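Glycoside hydrolase, GH17 family (PDB 6FCG) probably hydrolyses internal beta-1,3-glucosidic bonds of the algal storage glucan laminarin, acting as an endo-laminarinase. Local coordinates at residues 113-125 and 159-171. Sequence-based numbering, arbitrary orientation.
Sequences FEMYMMVGAWIDC and DIVKVIAVGNEAM
Strands 116-121 and 161-168 are parallel neighbours in the beta/alpha barrel expected of a GH17 enzyme, joined by a beta-alpha-beta crossover through helix 143-156. Six backbone hydrogen bonds tie them, from Met117 N to Ile160 O at 2.9 Å through to Gly167 N to Ala121 O at 2.8 Å. A beta bulge shifts the pairing by one residue: Met117 faces Val161, but Met118 already faces Val163, and Met117 O takes Lys162 N in its carbonyl plane. At this end the Tyr116 ring lies with Ile160 O at its edge, while CD1 meets the aliphatic Lys162 CE at 3.7 Å. Its hydroxyl donates to the anti lone pair of Glu114 OE2, which pins the far end of the ring. A leucine in place of Tyr116 would probably leave Glu114 without this partner and the Lys162 methylene chain with less to lie against. On one face of the sheet Met118 runs out extended, its CG anti to the backbone N (chi1 177°), so that CG packs on Val163 CG1 and CE reaches Ala165 CB at 3.7 Å. On the other, Val119 CG2 sits 3.8 Å from Val161 CG2. Near the C-terminal ends, Trp122 CZ3 comes within 3.7 Å of Asn168 ND2, ring and amide planes 48° apart. A water over the centre of one indole face accepts from both Ile123 N and Asn168 N, bridging the chains where their direct pairing stops. Asn168 OD1 is held by Arg87. Outside, Ala121, Val161 and Ile164 pack on helix 143-156 and Met117 on helix 95-109; strands 83-87 and 206-212 continue the sheet beyond 116-121 and 161-168, respectively.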
ATOM      1  N   PHE A 113      -2.686 -31.063 -49.231  1.00 37.55           N
ATOM      2  CA  PHE A 113      -2.182 -30.425 -48.029  1.00 35.55           C
ATOM      3  C   PHE A 113      -1.105 -29.428 -48.414  1.00 31.99           C
ATOM      4  O   PHE A 113      -0.225 -29.745 -49.204  1.00 32.71           O
ATOM      5  CB  PHE A 113      -1.636 -31.440 -47.010  1.00 35.86           C
ATOM      6  CG  PHE A 113      -1.381 -30.840 -45.653  1.00 36.73           C
ATOM      7  CD1 PHE A 113      -2.402 -30.744 -44.718  1.00 37.79           C
ATOM      8  CD2 PHE A 113      -0.126 -30.319 -45.335  1.00 35.95           C
ATOM      9  CE1 PHE A 113      -2.171 -30.169 -43.479  1.00 38.29           C
ATOM     10  CE2 PHE A 113       0.110 -29.744 -44.105  1.00 35.20           C
ATOM     11  CZ  PHE A 113      -0.909 -29.672 -43.171  1.00 36.18           C
ATOM     12  N   GLU A 114      -1.171 -28.252 -47.795  1.00 31.71           N
ATOM     13  CA  GLU A 114      -0.345 -27.105 -48.144  1.00 33.39           C
ATOM     14  C   GLU A 114      -0.027 -26.359 -46.829  1.00 32.29           C
ATOM     15  O   GLU A 114      -0.935 -25.970 -46.097  1.00 36.03           O
ATOM     16  CB  GLU A 114      -1.141 -26.239 -49.110  1.00 35.25           C
ATOM     17  CG  GLU A 114      -0.368 -25.195 -49.890  1.00 37.88           C
ATOM     18  CD  GLU A 114      -1.267 -24.248 -50.710  1.00 40.40           C
ATOM     19  OE1 GLU A 114      -2.501 -24.126 -50.433  1.00 41.53           O
ATOM     20  OE2 GLU A 114      -0.737 -23.608 -51.660  1.00 38.40           O
ATOM     21  N   MET A 115       1.250 -26.288 -46.457  1.00 29.12           N
ATOM     22  CA  MET A 115       1.685 -25.497 -45.305  1.00 25.43           C
ATOM     23  C   MET A 115       3.065 -24.983 -45.622  1.00 24.53           C
ATOM     24  O   MET A 115       3.928 -25.765 -46.017  1.00 26.26           O
ATOM     25  CB  MET A 115       1.720 -26.323 -44.006  1.00 24.79           C
ATOM     26  CG  MET A 115       1.923 -25.486 -42.742  1.00 25.40           C
ATOM     27  SD  MET A 115       0.537 -24.401 -42.344  1.00 23.35           S
ATOM     28  CE  MET A 115      -0.681 -25.598 -41.814  1.00 25.22           C
ATOM     29  N   TYR A 116       3.277 -23.687 -45.433  1.00 23.23           N
ATOM     30  CA  TYR A 116       4.579 -23.057 -45.652  1.00 22.85           C
ATOM     31  C   TYR A 116       5.182 -22.563 -44.363  1.00 22.35           C
ATOM     32  O   TYR A 116       4.498 -22.461 -43.343  1.00 22.99           O
ATOM     33  CB  TYR A 116       4.417 -21.909 -46.606  1.00 24.36           C
ATOM     34  CG  TYR A 116       3.815 -22.369 -47.898  1.00 25.52           C
ATOM     35  CD1 TYR A 116       4.564 -23.096 -48.814  1.00 25.20           C
ATOM     36  CD2 TYR A 116       2.487 -22.118 -48.188  1.00 26.41           C
ATOM     37  CE1 TYR A 116       4.009 -23.535 -49.994  1.00 26.71           C
ATOM     38  CE2 TYR A 116       1.923 -22.545 -49.376  1.00 27.00           C
ATOM     39  CZ  TYR A 116       2.687 -23.240 -50.282  1.00 27.19           C
ATOM     40  OH  TYR A 116       2.102 -23.675 -51.444  1.00 27.79           O
ATOM     41  N   MET A 117       6.479 -22.302 -44.394  1.00 23.40           N
ATOM     42  CA  MET A 117       7.221 -21.922 -43.192  1.00 24.57           C
ATOM     43  C   MET A 117       8.143 -20.723 -43.361  1.00 22.10           C
ATOM     44  O   MET A 117       8.872 -20.621 -44.338  1.00 21.17           O
ATOM     45  CB  MET A 117       8.036 -23.091 -42.678  1.00 27.85           C
ATOM     46  CG  MET A 117       8.663 -22.834 -41.307  1.00 31.44           C
ATOM     47  SD  MET A 117       9.343 -24.278 -40.412  1.00 34.73           S
ATOM     48  CE  MET A 117       8.041 -25.473 -40.630  1.00 30.42           C
ATOM     49  N   MET A 118       8.071 -19.814 -42.382  1.00 21.95           N
ATOM     50  CA  MET A 118       9.049 -18.736 -42.133  1.00 21.09           C
ATOM     51  C   MET A 118       9.978 -19.256 -41.058  1.00 19.51           C
ATOM     52  O   MET A 118       9.549 -19.423 -39.930  1.00 19.62           O
ATOM     53  CB  MET A 118       8.315 -17.492 -41.656  1.00 22.76           C
ATOM     54  CG  MET A 118       9.192 -16.300 -41.285  1.00 25.73           C
ATOM     55  SD  MET A 118       8.210 -14.938 -40.588  1.00 27.74           S
ATOM     56  CE  MET A 118       9.536 -13.881 -40.046  1.00 30.19           C
ATOM     57  N   VAL A 119      11.229 -19.579 -41.414  1.00 19.76           N
ATOM     58  CA  VAL A 119      12.172 -20.203 -40.476  1.00 19.34           C
ATOM     59  C   VAL A 119      13.009 -19.154 -39.797  1.00 19.51           C
ATOM     60  O   VAL A 119      13.665 -18.355 -40.442  1.00 18.67           O
ATOM     61  CB  VAL A 119      13.101 -21.200 -41.147  1.00 19.71           C
ATOM     62  CG1 VAL A 119      14.186 -21.670 -40.189  1.00 20.24           C
ATOM     63  CG2 VAL A 119      12.324 -22.397 -41.620  1.00 20.67           C
ATOM     64  N   GLY A 120      12.989 -19.183 -38.471  1.00 19.87           N
ATOM     65  CA  GLY A 120      13.764 -18.280 -37.638  1.00 18.83           C
ATOM     66  C   GLY A 120      15.106 -18.862 -37.290  1.00 18.00           C
ATOM     67  O   GLY A 120      15.211 -19.989 -36.789  1.00 16.90           O
ATOM     68  N   ALA A 121      16.136 -18.086 -37.603  1.00 18.12           N
ATOM     69  CA  ALA A 121      17.495 -18.359 -37.171  1.00 17.93           C
ATOM     70  C   ALA A 121      17.709 -17.424 -35.990  1.00 17.80           C
ATOM     71  O   ALA A 121      17.597 -16.193 -36.149  1.00 17.36           O
ATOM     72  CB  ALA A 121      18.478 -18.053 -38.285  1.00 17.20           C
ATOM     73  N   TRP A 122      17.970 -17.993 -34.817  1.00 16.90           N
ATOM     74  CA  TRP A 122      18.157 -17.183 -33.625  1.00 17.19           C
ATOM     75  C   TRP A 122      19.566 -16.581 -33.589  1.00 17.76           C
ATOM     76  O   TRP A 122      20.555 -17.286 -33.801  1.00 18.39           O
ATOM     77  CB  TRP A 122      17.918 -17.982 -32.360  1.00 17.25           C
ATOM     78  CG  TRP A 122      17.866 -17.095 -31.156  1.00 16.67           C
ATOM     79  CD1 TRP A 122      18.935 -16.614 -30.441  1.00 16.39           C
ATOM     80  CD2 TRP A 122      16.704 -16.551 -30.548  1.00 15.80           C
ATOM     81  NE1 TRP A 122      18.491 -15.802 -29.430  1.00 16.27           N
ATOM     82  CE2 TRP A 122      17.128 -15.752 -29.465  1.00 15.90           C
ATOM     83  CE3 TRP A 122      15.349 -16.660 -30.802  1.00 15.58           C
ATOM     84  CZ2 TRP A 122      16.234 -15.072 -28.638  1.00 15.95           C
ATOM     85  CZ3 TRP A 122      14.456 -15.976 -29.981  1.00 15.89           C
ATOM     86  CH2 TRP A 122      14.897 -15.201 -28.908  1.00 15.80           C
ATOM     87  N   ILE A 123      19.626 -15.287 -33.268  1.00 17.52           N
ATOM     88  CA  ILE A 123      20.862 -14.533 -33.176  1.00 17.11           C
ATOM     89  C   ILE A 123      21.088 -14.049 -31.748  1.00 17.71           C
ATOM     90  O   ILE A 123      20.203 -13.436 -31.134  1.00 18.75           O
ATOM     91  CB  ILE A 123      20.774 -13.326 -34.115  1.00 16.48           C
ATOM     92  CG1 ILE A 123      20.666 -13.800 -35.565  1.00 16.78           C
ATOM     93  CG2 ILE A 123      21.961 -12.402 -33.946  1.00 16.62           C
ATOM     94  CD1 ILE A 123      21.884 -14.523 -36.130  1.00 16.00           C
ATOM     95  N   ASP A 124      22.293 -14.294 -31.249  1.00 18.38           N
ATOM     96  CA  ASP A 124      22.724 -13.875 -29.915  1.00 18.26           C
ATOM     97  C   ASP A 124      23.923 -12.947 -29.976  1.00 16.99           C
ATOM     98  O   ASP A 124      24.729 -13.026 -30.898  1.00 17.97           O
ATOM     99  CB  ASP A 124      23.155 -15.097 -29.126  1.00 18.90           C
ATOM    100  CG  ASP A 124      21.988 -15.918 -28.600  1.00 20.28           C
ATOM    101  OD1 ASP A 124      20.916 -15.351 -28.303  1.00 20.94           O
ATOM    102  OD2 ASP A 124      22.179 -17.150 -28.422  1.00 21.38           O
ATOM    103  N   CYS A 125      24.040 -12.107 -28.964  1.00 16.63           N
ATOM    104  CA  CYS A 125      25.245 -11.371 -28.658  1.00 17.46           C
ATOM    105  C   CYS A 125      26.202 -12.256 -27.892  1.00 17.35           C
ATOM    106  O   CYS A 125      25.833 -13.331 -27.429  1.00 16.43           O
ATOM    107  CB  CYS A 125      24.910 -10.154 -27.794  1.00 18.78           C
ATOM    108  SG  CYS A 125      24.555 -10.462 -26.022  1.00 20.42           S
ATOM    109  N   ASP A 159      10.242 -26.637 -50.853  1.00 26.11           N
ATOM    110  CA  ASP A 159       8.819 -26.587 -51.163  1.00 28.05           C
ATOM    111  C   ASP A 159       7.974 -26.030 -50.007  1.00 29.04           C
ATOM    112  O   ASP A 159       6.786 -25.738 -50.196  1.00 28.50           O
ATOM    113  CB  ASP A 159       8.303 -27.994 -51.585  1.00 30.30           C
ATOM    114  CG  ASP A 159       8.466 -29.096 -50.466  1.00 32.12           C
ATOM    115  OD1 ASP A 159       9.616 -29.380 -49.988  1.00 31.28           O
ATOM    116  OD2 ASP A 159       7.421 -29.717 -50.108  1.00 34.95           O
ATOM    117  N   ILE A 160       8.558 -25.985 -48.803  1.00 28.02           N
ATOM    118  CA  ILE A 160       7.886 -25.542 -47.589  1.00 26.29           C
ATOM    119  C   ILE A 160       8.475 -24.229 -47.082  1.00 26.89           C
ATOM    120  O   ILE A 160       7.733 -23.283 -46.805  1.00 28.60           O
ATOM    121  CB  ILE A 160       8.002 -26.612 -46.492  1.00 26.23           C
ATOM    122  CG1 ILE A 160       7.317 -27.901 -46.940  1.00 25.32           C
ATOM    123  CG2 ILE A 160       7.362 -26.128 -45.180  1.00 27.37           C
ATOM    124  CD1 ILE A 160       7.718 -29.105 -46.118  1.00 26.17           C
ATOM    125  N   VAL A 161       9.801 -24.185 -46.935  1.00 26.31           N
ATOM    126  CA  VAL A 161      10.509 -23.006 -46.414  1.00 25.82           C
ATOM    127  C   VAL A 161      10.518 -21.886 -47.459  1.00 25.75           C
ATOM    128  O   VAL A 161      11.167 -22.012 -48.497  1.00 24.96           O
ATOM    129  CB  VAL A 161      11.956 -23.358 -46.014  1.00 25.50           C
ATOM    130  CG1 VAL A 161      12.727 -22.119 -45.593  1.00 25.75           C
ATOM    131  CG2 VAL A 161      11.947 -24.378 -44.893  1.00 25.36           C
ATOM    132  N   LYS A 162       9.797 -20.811 -47.175  1.00 25.02           N
ATOM    133  CA  LYS A 162       9.732 -19.649 -48.062  1.00 25.02           C
ATOM    134  C   LYS A 162      10.439 -18.396 -47.564  1.00 23.56           C
ATOM    135  O   LYS A 162      10.622 -17.468 -48.338  1.00 23.60           O
ATOM    136  CB  LYS A 162       8.276 -19.296 -48.315  1.00 25.58           C
ATOM    137  CG  LYS A 162       7.489 -20.432 -48.908  1.00 26.73           C
ATOM    138  CD  LYS A 162       7.991 -20.811 -50.301  1.00 27.49           C
ATOM    139  CE  LYS A 162       7.622 -22.236 -50.673  1.00 27.91           C
ATOM    140  NZ  LYS A 162       8.441 -22.636 -51.831  1.00 29.13           N
ATOM    141  N   VAL A 163      10.812 -18.367 -46.286  1.00 23.16           N
ATOM    142  CA  VAL A 163      11.460 -17.207 -45.676  1.00 22.72           C
ATOM    143  C   VAL A 163      12.455 -17.686 -44.634  1.00 20.29           C
ATOM    144  O   VAL A 163      12.191 -18.628 -43.882  1.00 18.07           O
ATOM    145  CB  VAL A 163      10.423 -16.247 -45.006  1.00 24.81           C
ATOM    146  CG1 VAL A 163      11.116 -15.096 -44.247  1.00 25.58           C
ATOM    147  CG2 VAL A 163       9.441 -15.654 -46.007  1.00 23.60           C
ATOM    148  N   ILE A 164      13.612 -17.023 -44.602  1.00 19.37           N
ATOM    149  CA  ILE A 164      14.497 -17.093 -43.443  1.00 18.22           C
ATOM    150  C   ILE A 164      14.518 -15.729 -42.758  1.00 17.18           C
ATOM    151  O   ILE A 164      14.767 -14.730 -43.395  1.00 16.30           O
ATOM    152  CB  ILE A 164      15.900 -17.522 -43.804  1.00 18.13           C
ATOM    153  CG1 ILE A 164      15.875 -18.917 -44.417  1.00 17.60           C
ATOM    154  CG2 ILE A 164      16.776 -17.530 -42.552  1.00 18.91           C
ATOM    155  CD1 ILE A 164      17.219 -19.427 -44.895  1.00 18.70           C
ATOM    156  N   ALA A 165      14.248 -15.730 -41.458  1.00 16.79           N
ATOM    157  CA  ALA A 165      14.339 -14.541 -40.615  1.00 17.08           C
ATOM    158  C   ALA A 165      15.607 -14.598 -39.789  1.00 17.55           C
ATOM    159  O   ALA A 165      15.810 -15.556 -39.012  1.00 18.56           O
ATOM    160  CB  ALA A 165      13.142 -14.466 -39.701  1.00 17.18           C
ATOM    161  N   VAL A 166      16.470 -13.604 -39.965  1.00 17.95           N
ATOM    162  CA  VAL A 166      17.717 -13.475 -39.195  1.00 18.71           C
ATOM    163  C   VAL A 166      17.426 -12.720 -37.914  1.00 19.16           C
ATOM    164  O   VAL A 166      17.314 -11.490 -37.909  1.00 20.77           O
ATOM    165  CB  VAL A 166      18.776 -12.715 -40.006  1.00 18.17           C
ATOM    166  CG1 VAL A 166      20.057 -12.551 -39.197  1.00 18.24           C
ATOM    167  CG2 VAL A 166      19.076 -13.450 -41.292  1.00 18.20           C
ATOM    168  N   GLY A 167      17.245 -13.465 -36.843  1.00 20.41           N
ATOM    169  CA  GLY A 167      16.970 -12.884 -35.534  1.00 21.98           C
ATOM    170  C   GLY A 167      15.507 -12.703 -35.173  1.00 21.13           C
ATOM    171  O   GLY A 167      14.627 -12.602 -36.033  1.00 23.14           O
ATOM    172  N   ASN A 168      15.252 -12.724 -33.876  1.00 19.50           N
ATOM    173  CA  ASN A 168      13.948 -12.437 -33.344  1.00 19.53           C
ATOM    174  C   ASN A 168      14.049 -11.453 -32.192  1.00 19.68           C
ATOM    175  O   ASN A 168      14.403 -11.826 -31.044  1.00 19.10           O
ATOM    176  CB  ASN A 168      13.235 -13.712 -32.849  1.00 19.79           C
ATOM    177  CG  ASN A 168      11.895 -13.381 -32.198  1.00 18.59           C
ATOM    178  OD1 ASN A 168      10.978 -12.963 -32.869  1.00 18.32           O
ATOM    179  ND2 ASN A 168      11.797 -13.543 -30.909  1.00 17.87           N
ATOM    180  N   GLU A 169      13.692 -10.215 -32.493  1.00 20.12           N
ATOM    181  CA  GLU A 169      13.808  -9.112 -31.543  1.00 20.87           C
ATOM    182  C   GLU A 169      15.257  -8.964 -31.100  1.00 19.62           C
ATOM    183  O   GLU A 169      15.548  -8.534 -29.979  1.00 19.83           O
ATOM    184  CB  GLU A 169      12.829  -9.261 -30.357  1.00 22.18           C
ATOM    185  CG  GLU A 169      11.396  -8.948 -30.753  1.00 23.86           C
ATOM    186  CD  GLU A 169      10.365  -9.191 -29.654  1.00 27.43           C
ATOM    187  OE1 GLU A 169      10.793  -9.325 -28.501  1.00 31.48           O
ATOM    188  OE2 GLU A 169       9.139  -9.255 -29.927  1.00 30.04           O
ATOM    189  N   ALA A 170      16.163  -9.287 -32.007  1.00 17.82           N
ATOM    190  CA  ALA A 170      17.551  -9.337 -31.655  1.00 17.86           C
ATOM    191  C   ALA A 170      18.228  -7.969 -31.607  1.00 17.10           C
ATOM    192  O   ALA A 170      19.335  -7.893 -31.123  1.00 17.15           O
ATOM    193  CB  ALA A 170      18.286 -10.287 -32.604  1.00 17.84           C
ATOM    194  N   MET A 171      17.585  -6.933 -32.135  1.00 17.31           N
ATOM    195  CA  MET A 171      18.129  -5.565 -32.146  1.00 18.83           C
ATOM    196  C   MET A 171      17.480  -4.640 -31.128  1.00 18.40           C
ATOM    197  O   MET A 171      18.012  -3.573 -30.836  1.00 18.97           O
ATOM    198  CB  MET A 171      17.960  -4.918 -33.529  1.00 18.51           C
ATOM    199  CG  MET A 171      18.771  -5.587 -34.623  1.00 20.63           C
ATOM    200  SD  MET A 171      18.568  -4.850 -36.268  1.00 21.75           S
ATOM    201  CE  MET A 171      16.874  -5.313 -36.588  1.00 22.13           C
TER
HETATM  202  O   HOH W   1      17.456 -13.618 -31.792  1.00 17.22           O